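PDB 6CC2: cell division control protein 45 cdc45 putative from Entamoeba histolytica, which probably acts, like other Cdc45 proteins, in the CMG helicase with Mcm2-7 and GINS to unwind DNA at replication forks. Local coordinates for residues D269-T274 / D293-D298; C257-L262 / N319-K324; I413-G418 / A455-R460. One frame throughout, in Å; residues are numbered along the deposited sequence.

Contact 1: D269-T274 / D293-D298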
ATOM      1  N   ASP A 269      19.167  11.440   4.315  1.00 19.07           N
ATOM      2  CA  ASP A 269      18.393  10.865   3.231  1.00 19.40           C
ATOM      3  C   ASP A 269      16.986  10.485   3.657  1.00 21.37           C
ATOM      4  O   ASP A 269      16.060  10.582   2.851  1.00 19.92           O
ATOM      5  CB  ASP A 269      19.132   9.667   2.676  1.00 19.80           C
ATOM      6  CG  ASP A 269      20.133  10.073   1.594  1.00 31.03           C
ATOM      7  OD1 ASP A 269      19.803  10.989   0.817  1.00 35.02           O
ATOM      8  OD2 ASP A 269      21.234   9.511   1.550  1.00 36.86           O
ATOM      9  N   SER A 270      16.782  10.098   4.918  1.00 18.40           N
ATOM     10  CA  SER A 270      15.418   9.812   5.357  1.00 19.44           C
ATOM     11  C   SER A 270      14.570  11.069   5.272  1.00 19.82           C
ATOM     12  O   SER A 270      13.444  11.055   4.766  1.00 18.60           O
ATOM     13  CB  SER A 270      15.434   9.243   6.774  1.00 19.56           C
ATOM     14  OG  SER A 270      14.110   9.011   7.233  1.00 19.07           O
ATOM     15  N   LEU A 271      15.103  12.182   5.761  1.00 18.60           N
ATOM     16  CA  LEU A 271      14.351  13.432   5.713  1.00 18.30           C
ATOM     17  C   LEU A 271      14.063  13.860   4.285  1.00 21.68           C
ATOM     18  O   LEU A 271      12.943  14.264   3.966  1.00 21.85           O
ATOM     19  CB  LEU A 271      15.120  14.531   6.453  1.00 22.71           C
ATOM     20  CG  LEU A 271      14.484  15.910   6.500  1.00 26.74           C
ATOM     21  CD1 LEU A 271      13.104  15.875   7.107  1.00 30.73           C
ATOM     22  CD2 LEU A 271      15.392  16.860   7.279  1.00 27.26           C
ATOM     23  N   PHE A 272      15.054  13.752   3.402  1.00 21.54           N
ATOM     24  CA  PHE A 272      14.875  14.217   2.024  1.00 22.33           C
ATOM     25  C   PHE A 272      13.853  13.377   1.269  1.00 21.67           C
ATOM     26  O   PHE A 272      13.212  13.882   0.346  1.00 23.18           O
ATOM     27  CB  PHE A 272      16.220  14.200   1.295  1.00 21.39           C
ATOM     28  CG  PHE A 272      16.210  14.953  -0.021  1.00 19.85           C
ATOM     29  CD1 PHE A 272      16.359  16.323  -0.045  1.00 22.09           C
ATOM     30  CD2 PHE A 272      16.041  14.277  -1.204  1.00 23.64           C
ATOM     31  CE1 PHE A 272      16.349  17.009  -1.236  1.00 24.44           C
ATOM     32  CE2 PHE A 272      16.024  14.964  -2.419  1.00 25.66           C
ATOM     33  CZ  PHE A 272      16.178  16.329  -2.422  1.00 24.72           C
ATOM     34  N   HIS A 273      13.670  12.118   1.634  1.00 18.77           N
ATOM     35  CA  HIS A 273      12.785  11.211   0.905  1.00 20.53           C
ATOM     36  C   HIS A 273      11.437  10.976   1.577  1.00 21.58           C
ATOM     37  O   HIS A 273      10.639  10.179   1.074  1.00 23.31           O
ATOM     38  CB  HIS A 273      13.500   9.886   0.677  1.00 20.80           C
ATOM     39  CG  HIS A 273      14.670  10.010  -0.247  1.00 21.87           C
ATOM     40  ND1 HIS A 273      15.920  10.415   0.183  1.00 22.12           N
ATOM     41  CD2 HIS A 273      14.779   9.821  -1.589  1.00 23.00           C
ATOM     42  CE1 HIS A 273      16.744  10.461  -0.850  1.00 23.72           C
ATOM     43  NE2 HIS A 273      16.077  10.116  -1.935  1.00 23.20           N
ATOM     44  N   THR A 274      11.158  11.639   2.691  1.00 18.43           N
ATOM     45  CA  THR A 274       9.840  11.576   3.323  1.00 21.45           C
ATOM     46  C   THR A 274       8.944  12.597   2.610  1.00 21.01           C
ATOM     47  O   THR A 274       9.110  13.805   2.752  1.00 20.06           O
ATOM     48  CB  THR A 274       9.939  11.843   4.816  1.00 23.82           C
ATOM     49  OG1 THR A 274      10.808  10.848   5.414  1.00 20.33           O
ATOM     50  CG2 THR A 274       8.570  11.765   5.468  1.00 25.98           C
ATOM     51  N   ASP A 293      20.694  21.511   2.369  1.00 28.82           N
ATOM     52  CA  ASP A 293      21.922  21.643   3.152  1.00 31.76           C
ATOM     53  C   ASP A 293      21.859  22.832   4.097  1.00 33.34           C
ATOM     54  O   ASP A 293      22.418  22.779   5.207  1.00 32.49           O
ATOM     55  CB  ASP A 293      23.124  21.741   2.212  1.00 35.24           C
ATOM     56  CG  ASP A 293      23.466  20.401   1.564  1.00 38.21           C
ATOM     57  OD1 ASP A 293      22.790  19.388   1.861  1.00 34.88           O
ATOM     58  OD2 ASP A 293      24.407  20.345   0.744  1.00 39.22           O
ATOM     59  N   VAL A 294      21.196  23.918   3.681  1.00 32.77           N
ATOM     60  CA  VAL A 294      21.021  25.066   4.565  1.00 35.05           C
ATOM     61  C   VAL A 294      20.151  24.690   5.756  1.00 32.74           C
ATOM     62  O   VAL A 294      20.397  25.125   6.888  1.00 31.48           O
ATOM     63  CB  VAL A 294      20.429  26.255   3.782  1.00 35.38           C
ATOM     64  CG1 VAL A 294      19.856  27.273   4.732  1.00 34.43           C
ATOM     65  CG2 VAL A 294      21.492  26.874   2.895  1.00 36.74           C
ATOM     66  N   LEU A 295      19.111  23.892   5.523  1.00 32.16           N
ATOM     67  CA  LEU A 295      18.270  23.424   6.613  1.00 31.62           C
ATOM     68  C   LEU A 295      19.074  22.575   7.596  1.00 27.93           C
ATOM     69  O   LEU A 295      18.945  22.734   8.815  1.00 29.26           O
ATOM     70  CB  LEU A 295      17.098  22.629   6.049  1.00 35.32           C
ATOM     71  CG  LEU A 295      15.979  22.139   6.973  1.00 52.30           C
ATOM     72  CD1 LEU A 295      16.403  20.940   7.810  1.00 61.43           C
ATOM     73  CD2 LEU A 295      15.492  23.276   7.864  1.00 58.25           C
ATOM     74  N   ILE A 296      19.893  21.656   7.081  1.00 26.49           N
ATOM     75  CA  ILE A 296      20.672  20.795   7.961  1.00 25.86           C
ATOM     76  C   ILE A 296      21.608  21.636   8.819  1.00 27.42           C
ATOM     77  O   ILE A 296      21.766  21.395  10.021  1.00 28.74           O
ATOM     78  CB  ILE A 296      21.445  19.755   7.143  1.00 26.33           C
ATOM     79  CG1 ILE A 296      20.504  18.862   6.323  1.00 30.01           C
ATOM     80  CG2 ILE A 296      22.311  18.888   8.080  1.00 28.86           C
ATOM     81  CD1 ILE A 296      19.487  18.108   7.152  1.00 34.57           C
ATOM     82  N   ALA A 297      22.238  22.645   8.213  1.00 27.37           N
ATOM     83  CA  ALA A 297      23.118  23.544   8.954  1.00 30.33           C
ATOM     84  C   ALA A 297      22.345  24.349   9.992  1.00 31.22           C
ATOM     85  O   ALA A 297      22.870  24.627  11.079  1.00 32.18           O
ATOM     86  CB  ALA A 297      23.850  24.466   7.987  1.00 34.46           C
ATOM     87  N   ASP A 298      21.107  24.726   9.680  1.00 32.38           N
ATOM     88  CA  ASP A 298      20.280  25.442  10.639  1.00 33.80           C
ATOM     89  C   ASP A 298      20.034  24.627  11.902  1.00 29.96           C
ATOM     90  O   ASP A 298      19.812  25.202  12.973  1.00 32.28           O
ATOM     91  CB  ASP A 298      18.934  25.805  10.001  1.00 44.63           C
ATOM     92  CG  ASP A 298      18.143  26.798  10.839  1.00 55.77           C
ATOM     93  OD1 ASP A 298      18.367  28.016  10.680  1.00 58.55           O
ATOM     94  OD2 ASP A 298      17.301  26.364  11.657  1.00 56.10           O
TER
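The carbonyl O of D269, two residues before the L271 that reaches across to L295 and I296, is gripped twice by a single residue. H273 donates its backbone N to this oxygen, and its ring ND1 lies 2.7 Å from D269 O, with an N-H...O angle of 157°. The oxygen sits almost in the plane of the imidazole, so the ring is fixed in rotation; one face of it is also covered near the rim by CD2 of F272. One residue on, OG1 of T274 donates a hydrogen bond to S270 O, 2.7 Å away, from above the carbonyl plane. T274 sits at the N-cap position of the following helix, yet its hydroxyl makes no capping bond; OG1 also meets N of M260.

Across the gap the chemistry is entirely apolar. In L271 CG lies opposite the backbone N (chi1 180°), which sends the branch toward the partner helix. Its CD2 methyl meets CD1 of L295 at 4.2 Å and CD1 of I296 at 4.3 Å. I296 starts out directed past L271, and only the end of its side chain swings closer. It also packs on L303 and A306. Y268 adds a polar link, its OH bonded to D293 OD1. In a mainly helical part of the Cdc45 chain, the result is plain helix-helix packing of 267-273 against 288-298 through L271, L295 and I296.

Contact 2: C257-L262 / N319-K324; sequences CQLMLL and NKFLLK
F321 makes every close contact (within 4.5 Å) from 319-324, and its side chain can be followed outward toward C257, L259 and L262. CB leaves the helix in the direction of the loop, and with CG roughly anti to the backbone N (chi1 153°) the ring extends toward the loop. The far half of the ring does the touching. CE1 lies 3.8 Å from CD1 of L259, CE2 lies 4.0 Å from CD2 of L262, and CZ, at the tip, meets two partners: CD1 of L259 at 3.5 Å and SG of C257 at 3.9 Å.

The three partners address the ring differently. The L259 methyl arrives at the edge, near the ring plane, from the direction opposite to F321. C257 SG and L262 CD2 approach obliquely and lie on opposite sides of the ring plane, so together they limit its tilt. The sulfur is 5.1 Å from the ring centroid, 62° off the normal, a sulfur-aromatic contact short of stacking over the face.

Two tight turns assemble this receptacle. Q258 is the centre of an inverse gamma turn, and a type II beta turn runs from L259 to L262, closed by L262 N to L259 O at 3.3 Å; between them they present C257, L259 and L262 to the same aromatic ring. L267 of the neighbouring helix also touches F321.

All four touching residues are buried, and methyl, thiol and aromatic groups meet without a polar bond between the segments. Such chemistry implies that cohesion rests on dispersion and on removing these surfaces from water, with direction coming mainly from shape and perhaps a little from the sulfur-aromatic contact.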
ATOM      1  N   CYS A 257       9.132   9.789  15.538  1.00 22.96           N
ATOM      2  CA  CYS A 257       9.240  10.774  14.453  1.00 25.22           C
ATOM      3  C   CYS A 257       9.191  10.029  13.126  1.00 26.57           C
ATOM      4  O   CYS A 257      10.134   9.318  12.763  1.00 30.30           O
ATOM      5  CB  CYS A 257      10.532  11.574  14.601  1.00 29.26           C
ATOM      6  SG  CYS A 257      10.701  12.864  13.359  1.00 31.62           S
ATOM      7  N   GLN A 258       8.094  10.185  12.395  1.00 22.61           N
ATOM      8  CA  GLN A 258       7.774   9.246  11.314  1.00 23.69           C
ATOM      9  C   GLN A 258       8.428   9.658   9.991  1.00 24.44           C
ATOM     10  O   GLN A 258       7.778   9.843   8.968  1.00 26.89           O
ATOM     11  CB  GLN A 258       6.262   9.127  11.153  1.00 28.98           C
ATOM     12  CG  GLN A 258       5.569   8.585  12.396  1.00 28.29           C
ATOM     13  CD  GLN A 258       6.069   7.218  12.786  1.00 26.21           C
ATOM     14  OE1 GLN A 258       6.769   6.542  12.015  1.00 27.47           O
ATOM     15  NE2 GLN A 258       5.709   6.777  13.974  1.00 25.65           N
ATOM     16  N   LEU A 259       9.740   9.800  10.032  1.00 19.84           N
ATOM     17  CA  LEU A 259      10.525   9.911   8.797  1.00 18.04           C
ATOM     18  C   LEU A 259      10.802   8.502   8.286  1.00 20.02           C
ATOM     19  O   LEU A 259      11.104   7.588   9.064  1.00 21.56           O
ATOM     20  CB  LEU A 259      11.829  10.655   9.042  1.00 20.88           C
ATOM     21  CG  LEU A 259      11.698  12.118   9.466  1.00 23.60           C
ATOM     22  CD1 LEU A 259      13.082  12.683   9.738  1.00 26.78           C
ATOM     23  CD2 LEU A 259      10.986  12.939   8.386  1.00 23.87           C
HETATM   24  N   MSE A 260      10.661   8.324   6.984  1.00 19.37           N
HETATM   25  CA  MSE A 260      10.716   6.990   6.382  1.00 17.09           C
HETATM   26  C   MSE A 260      12.002   6.248   6.666  1.00 16.26           C
HETATM   27  O   MSE A 260      13.101   6.695   6.265  1.00 17.87           O
HETATM   28  CB  MSE A 260      10.548   7.127   4.828  1.00 25.15           C
HETATM   29  CG  MSE A 260      10.778   5.824   4.107  1.00 41.92           C
HETATM   30 SE   MSE A 260      10.428   6.031   2.180  1.00 51.60          SE
HETATM   31  CE  MSE A 260      11.488   7.545   1.759  1.00 59.14           C
ATOM     32  N   LEU A 261      11.888   5.117   7.369  1.00 15.54           N
ATOM     33  CA  LEU A 261      12.992   4.208   7.641  1.00 15.52           C
ATOM     34  C   LEU A 261      14.183   4.882   8.324  1.00 17.26           C
ATOM     35  O   LEU A 261      15.308   4.420   8.198  1.00 16.69           O
ATOM     36  CB  LEU A 261      13.449   3.511   6.349  1.00 16.21           C
ATOM     37  CG  LEU A 261      12.445   2.504   5.797  1.00 18.77           C
ATOM     38  CD1 LEU A 261      12.978   1.926   4.480  1.00 19.95           C
ATOM     39  CD2 LEU A 261      12.183   1.381   6.772  1.00 20.53           C
ATOM     40  N   LEU A 262      13.926   5.949   9.086  1.00 18.62           N
ATOM     41  CA  LEU A 262      14.998   6.722   9.705  1.00 18.48           C
ATOM     42  C   LEU A 262      16.006   5.838  10.446  1.00 16.67           C
ATOM     43  O   LEU A 262      17.211   5.973  10.256  1.00 16.38           O
ATOM     44  CB  LEU A 262      14.385   7.752  10.649  1.00 18.29           C
ATOM     45  CG  LEU A 262      15.343   8.653  11.453  1.00 21.16           C
ATOM     46  CD1 LEU A 262      16.182   9.493  10.512  1.00 20.76           C
ATOM     47  CD2 LEU A 262      14.592   9.525  12.446  1.00 24.17           C
ATOM     48  N   ASN A 319      19.277  14.567  19.588  1.00 23.20           N
ATOM     49  CA  ASN A 319      18.523  15.499  20.431  1.00 23.01           C
ATOM     50  C   ASN A 319      18.342  16.837  19.719  1.00 25.50           C
ATOM     51  O   ASN A 319      17.253  17.423  19.754  1.00 26.29           O
ATOM     52  CB  ASN A 319      19.218  15.706  21.774  1.00 24.54           C
ATOM     53  CG  ASN A 319      19.204  14.458  22.659  1.00 25.60           C
ATOM     54  OD1 ASN A 319      18.365  13.581  22.508  1.00 26.75           O
ATOM     55  ND2 ASN A 319      20.141  14.388  23.584  1.00 27.86           N
ATOM     56  N   LYS A 320      19.392  17.322  19.046  1.00 25.05           N
ATOM     57  CA  LYS A 320      19.282  18.560  18.276  1.00 25.95           C
ATOM     58  C   LYS A 320      18.255  18.424  17.165  1.00 24.68           C
ATOM     59  O   LYS A 320      17.430  19.320  16.945  1.00 27.92           O
ATOM     60  CB  LYS A 320      20.640  18.955  17.677  1.00 28.72           C
ATOM     61  CG  LYS A 320      21.561  19.697  18.621  1.00 32.10           C
ATOM     62  CD  LYS A 320      22.936  19.949  17.967  1.00 39.76           C
ATOM     63  CE  LYS A 320      23.400  21.385  18.151  1.00 47.32           C
ATOM     64  NZ  LYS A 320      24.872  21.473  18.166  1.00 58.84           N
ATOM     65  N   PHE A 321      18.310  17.311  16.430  1.00 21.66           N
ATOM     66  CA  PHE A 321      17.373  17.075  15.331  1.00 24.94           C
ATOM     67  C   PHE A 321      15.936  17.054  15.836  1.00 25.24           C
ATOM     68  O   PHE A 321      15.060  17.733  15.287  1.00 26.87           O
ATOM     69  CB  PHE A 321      17.750  15.763  14.641  1.00 25.94           C
ATOM     70  CG  PHE A 321      16.603  15.073  13.960  1.00 40.80           C
ATOM     71  CD1 PHE A 321      16.011  15.612  12.839  1.00 47.70           C
ATOM     72  CD2 PHE A 321      16.127  13.865  14.455  1.00 53.78           C
ATOM     73  CE1 PHE A 321      14.951  14.956  12.216  1.00 49.36           C
ATOM     74  CE2 PHE A 321      15.071  13.214  13.845  1.00 57.56           C
ATOM     75  CZ  PHE A 321      14.483  13.764  12.724  1.00 53.03           C
ATOM     76  N   LEU A 322      15.677  16.307  16.906  1.00 24.36           N
ATOM     77  CA  LEU A 322      14.320  16.208  17.427  1.00 24.64           C
ATOM     78  C   LEU A 322      13.791  17.570  17.860  1.00 25.72           C
ATOM     79  O   LEU A 322      12.649  17.935  17.554  1.00 27.14           O
ATOM     80  CB  LEU A 322      14.286  15.233  18.602  1.00 30.31           C
ATOM     81  CG  LEU A 322      13.036  15.235  19.483  1.00 52.57           C
ATOM     82  CD1 LEU A 322      11.789  14.910  18.678  1.00 58.21           C
ATOM     83  CD2 LEU A 322      13.196  14.252  20.645  1.00 62.46           C
ATOM     84  N   LEU A 323      14.597  18.335  18.587  1.00 25.94           N
ATOM     85  CA  LEU A 323      14.123  19.632  19.063  1.00 29.25           C
ATOM     86  C   LEU A 323      13.864  20.578  17.898  1.00 32.41           C
ATOM     87  O   LEU A 323      12.854  21.291  17.884  1.00 31.20           O
ATOM     88  CB  LEU A 323      15.140  20.236  20.019  1.00 27.92           C
ATOM     89  CG  LEU A 323      14.761  21.588  20.633  1.00 38.15           C
ATOM     90  CD1 LEU A 323      13.420  21.483  21.340  1.00 44.92           C
ATOM     91  CD2 LEU A 323      15.842  22.073  21.600  1.00 45.93           C
ATOM     92  N   LYS A 324      14.767  20.603  16.918  1.00 27.28           N
ATOM     93  CA  LYS A 324      14.589  21.468  15.763  1.00 27.68           C
ATOM     94  C   LYS A 324      13.368  21.063  14.949  1.00 27.51           C
ATOM     95  O   LYS A 324      12.599  21.932  14.510  1.00 30.05           O
ATOM     96  CB  LYS A 324      15.852  21.439  14.898  1.00 29.01           C
ATOM     97  CG  LYS A 324      17.028  22.235  15.494  1.00 31.31           C
ATOM     98  CD  LYS A 324      16.693  23.706  15.552  1.00 37.51           C
ATOM     99  CE  LYS A 324      17.952  24.578  15.540  1.00 45.40           C
ATOM    100  NZ  LYS A 324      17.616  26.014  15.551  1.00 47.87           N
TER

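Contact 3: I413-G418 / A455-R460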
ATOM      1  N   ILE A 413      13.545  15.945 -11.264  1.00 34.51           N
ATOM      2  CA  ILE A 413      13.927  16.451 -12.585  1.00 32.76           C
ATOM      3  C   ILE A 413      12.689  16.661 -13.447  1.00 29.17           C
ATOM      4  O   ILE A 413      12.520  17.710 -14.082  1.00 29.96           O
ATOM      5  CB  ILE A 413      14.934  15.499 -13.259  1.00 33.80           C
ATOM      6  CG1 ILE A 413      16.247  15.477 -12.476  1.00 37.00           C
ATOM      7  CG2 ILE A 413      15.180  15.894 -14.705  1.00 39.84           C
ATOM      8  CD1 ILE A 413      17.197  14.371 -12.904  1.00 40.02           C
ATOM      9  N   LEU A 414      11.805  15.663 -13.491  1.00 26.63           N
ATOM     10  CA  LEU A 414      10.673  15.738 -14.403  1.00 27.99           C
ATOM     11  C   LEU A 414       9.696  16.842 -14.012  1.00 32.05           C
ATOM     12  O   LEU A 414       9.162  17.535 -14.881  1.00 35.72           O
ATOM     13  CB  LEU A 414       9.959  14.390 -14.473  1.00 30.22           C
ATOM     14  CG  LEU A 414      10.767  13.274 -15.135  1.00 33.67           C
ATOM     15  CD1 LEU A 414      10.025  11.953 -15.022  1.00 33.78           C
ATOM     16  CD2 LEU A 414      11.074  13.592 -16.574  1.00 34.91           C
ATOM     17  N   LEU A 415       9.439  17.015 -12.714  1.00 34.43           N
ATOM     18  CA  LEU A 415       8.544  18.088 -12.305  1.00 40.21           C
ATOM     19  C   LEU A 415       9.142  19.462 -12.591  1.00 40.54           C
ATOM     20  O   LEU A 415       8.403  20.445 -12.670  1.00 46.11           O
ATOM     21  CB  LEU A 415       8.212  17.969 -10.825  1.00 42.91           C
ATOM     22  CG  LEU A 415       7.343  16.773 -10.413  1.00 48.32           C
ATOM     23  CD1 LEU A 415       6.993  16.895  -8.944  1.00 46.77           C
ATOM     24  CD2 LEU A 415       6.081  16.657 -11.264  1.00 50.61           C
ATOM     25  N   LEU A 416      10.464  19.546 -12.748  1.00 36.27           N
ATOM     26  CA  LEU A 416      11.120  20.813 -13.074  1.00 41.84           C
ATOM     27  C   LEU A 416      11.306  21.003 -14.573  1.00 49.73           C
ATOM     28  O   LEU A 416      11.192  22.127 -15.072  1.00 53.34           O
ATOM     29  CB  LEU A 416      12.485  20.883 -12.385  1.00 44.61           C
ATOM     30  CG  LEU A 416      12.512  21.291 -10.911  1.00 50.27           C
ATOM     31  CD1 LEU A 416      11.351  20.714 -10.147  1.00 53.07           C
ATOM     32  CD2 LEU A 416      13.831  20.850 -10.276  1.00 52.32           C
ATOM     33  N   SER A 417      11.595  19.926 -15.299  1.00 56.62           N
ATOM     34  CA  SER A 417      11.940  20.005 -16.711  1.00 68.85           C
ATOM     35  C   SER A 417      10.923  19.346 -17.622  1.00 64.28           C
ATOM     36  O   SER A 417      10.735  19.813 -18.750  1.00 62.65           O
ATOM     37  CB  SER A 417      13.307  19.347 -16.960  1.00 79.14           C
ATOM     38  OG  SER A 417      14.296  19.861 -16.085  1.00 85.54           O
ATOM     39  N   GLY A 418      10.264  18.292 -17.156  1.00 49.47           N
ATOM     40  CA  GLY A 418       9.413  17.486 -18.010  1.00 48.93           C
ATOM     41  C   GLY A 418       8.243  18.260 -18.589  1.00 49.71           C
ATOM     42  O   GLY A 418       7.910  19.379 -18.194  1.00 51.36           O
ATOM     43  N   ALA A 455       2.402  11.029  -9.341  1.00 17.62           N
ATOM     44  CA  ALA A 455       1.034  11.347  -8.981  1.00 17.96           C
ATOM     45  C   ALA A 455       0.990  12.017  -7.619  1.00 18.49           C
ATOM     46  O   ALA A 455       0.310  13.035  -7.428  1.00 18.52           O
ATOM     47  CB  ALA A 455       0.185  10.066  -8.983  1.00 18.59           C
ATOM     48  N   GLU A 456       1.724  11.452  -6.647  1.00 15.99           N
ATOM     49  CA  GLU A 456       1.781  12.040  -5.319  1.00 15.45           C
ATOM     50  C   GLU A 456       2.581  13.333  -5.286  1.00 19.00           C
ATOM     51  O   GLU A 456       2.136  14.312  -4.698  1.00 20.31           O
ATOM     52  CB  GLU A 456       2.375  11.032  -4.327  1.00 17.79           C
ATOM     53  CG  GLU A 456       2.582  11.627  -2.964  1.00 22.91           C
ATOM     54  CD  GLU A 456       2.938  10.600  -1.899  1.00 24.50           C
ATOM     55  OE1 GLU A 456       3.131   9.386  -2.259  1.00 24.91           O
ATOM     56  OE2 GLU A 456       3.033  10.992  -0.711  1.00 24.05           O
ATOM     57  N   ALA A 457       3.781  13.347  -5.868  1.00 17.79           N
ATOM     58  CA  ALA A 457       4.637  14.527  -5.787  1.00 17.36           C
ATOM     59  C   ALA A 457       3.987  15.749  -6.417  1.00 17.30           C
ATOM     60  O   ALA A 457       4.048  16.845  -5.847  1.00 17.75           O
ATOM     61  CB  ALA A 457       5.981  14.257  -6.469  1.00 17.42           C
ATOM     62  N   SER A 458       3.390  15.593  -7.593  1.00 17.30           N
ATOM     63  CA  SER A 458       2.724  16.729  -8.234  1.00 18.68           C
ATOM     64  C   SER A 458       1.496  17.157  -7.442  1.00 18.00           C
ATOM     65  O   SER A 458       1.254  18.355  -7.273  1.00 18.83           O
ATOM     66  CB  SER A 458       2.339  16.385  -9.679  1.00 19.07           C
ATOM     67  OG  SER A 458       1.400  15.309  -9.749  1.00 19.76           O
ATOM     68  N   SER A 459       0.727  16.194  -6.907  1.00 16.83           N
ATOM     69  CA  SER A 459      -0.451  16.557  -6.120  1.00 16.88           C
ATOM     70  C   SER A 459      -0.084  17.332  -4.879  1.00 17.92           C
ATOM     71  O   SER A 459      -0.776  18.293  -4.511  1.00 18.07           O
ATOM     72  CB  SER A 459      -1.230  15.298  -5.728  1.00 17.58           C
ATOM     73  OG  SER A 459      -1.788  14.675  -6.862  1.00 18.24           O
ATOM     74  N   ARG A 460       0.999  16.929  -4.200  1.00 17.56           N
ATOM     75  CA  ARG A 460       1.441  17.701  -3.034  1.00 18.84           C
ATOM     76  C   ARG A 460       1.974  19.072  -3.429  1.00 19.46           C
ATOM     77  O   ARG A 460       1.746  20.065  -2.718  1.00 19.93           O
ATOM     78  CB  ARG A 460       2.500  16.893  -2.275  1.00 17.06           C
ATOM     79  CG  ARG A 460       1.963  15.606  -1.674  1.00 18.00           C
ATOM     80  CD  ARG A 460       2.981  14.957  -0.702  1.00 18.19           C
ATOM     81  NE  ARG A 460       2.469  13.708  -0.125  1.00 19.83           N
ATOM     82  CZ  ARG A 460       1.716  13.621   0.939  1.00 25.82           C
ATOM     83  NH1 ARG A 460       1.398  14.713   1.641  1.00 28.83           N
ATOM     84  NH2 ARG A 460       1.302  12.418   1.348  1.00 27.78           N
TER
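Starting at I413, which precedes the L415 that meets A457 and S458, the last turn of helix 393-417 can be read residue by residue. I413 O accepts the backbone N of S417. L414 is buried against L450 of helix 444-462 and V432 of strand 427-432. L415 then makes the crossing: CG stands anti to the carbonyl carbon (chi1 -69°), and the two methyls part over the partner helix. CD1 comes 3.8 Å from CB of A457, whereas CD2 reaches CB of S458 at 4.1 Å. Small residues on the receiving side let the backbones come close, 7.2 Å between CA of L415 and CA of S458. L416 touches R461, and at G418 the helical conformation ends.

The hydroxyl of S458 does not serve the leucine; its OG is tied to L454 O of its own helix. On another side of helix 444-462, R460 grips E456 side-on, NE and NH2 both reaching OE2, with NE 2.8 Å from it on the anti lone pair. E456 OE1 holds a salt bridge to R275, which probably stiffens the carboxylate further.

The two helices pack against each other, and both touch the mixed sheet, L414 through V432, A455 and S458 through F468. These are helices packed on a mixed, largely antiparallel sheet, an alpha+beta arrangement.

How the contacts relate
Contacts 1 and 2 form one continuous unit, their centres 10 Å apart, with the 269-274/293-298 pair falling within the chain span bounded by 257-262 and 319-324. M260, a selenomethionine, joins them: its O lies 2.7 Å from S270 OG and its N 3.0 Å from T274 OG1, both probable hydrogen bonds. Contact 3 follows later in the chain, its centre 19 Å from that of contact 1 and 25 Å from that of contact 2. It touches neither directly, but R275, next after T274, reaches E456 by a salt bridge. Bound 1,2-ethanediol molecules, probably from the crystallisation liquor, lie about 4 Å from the side chains of L262 and S458.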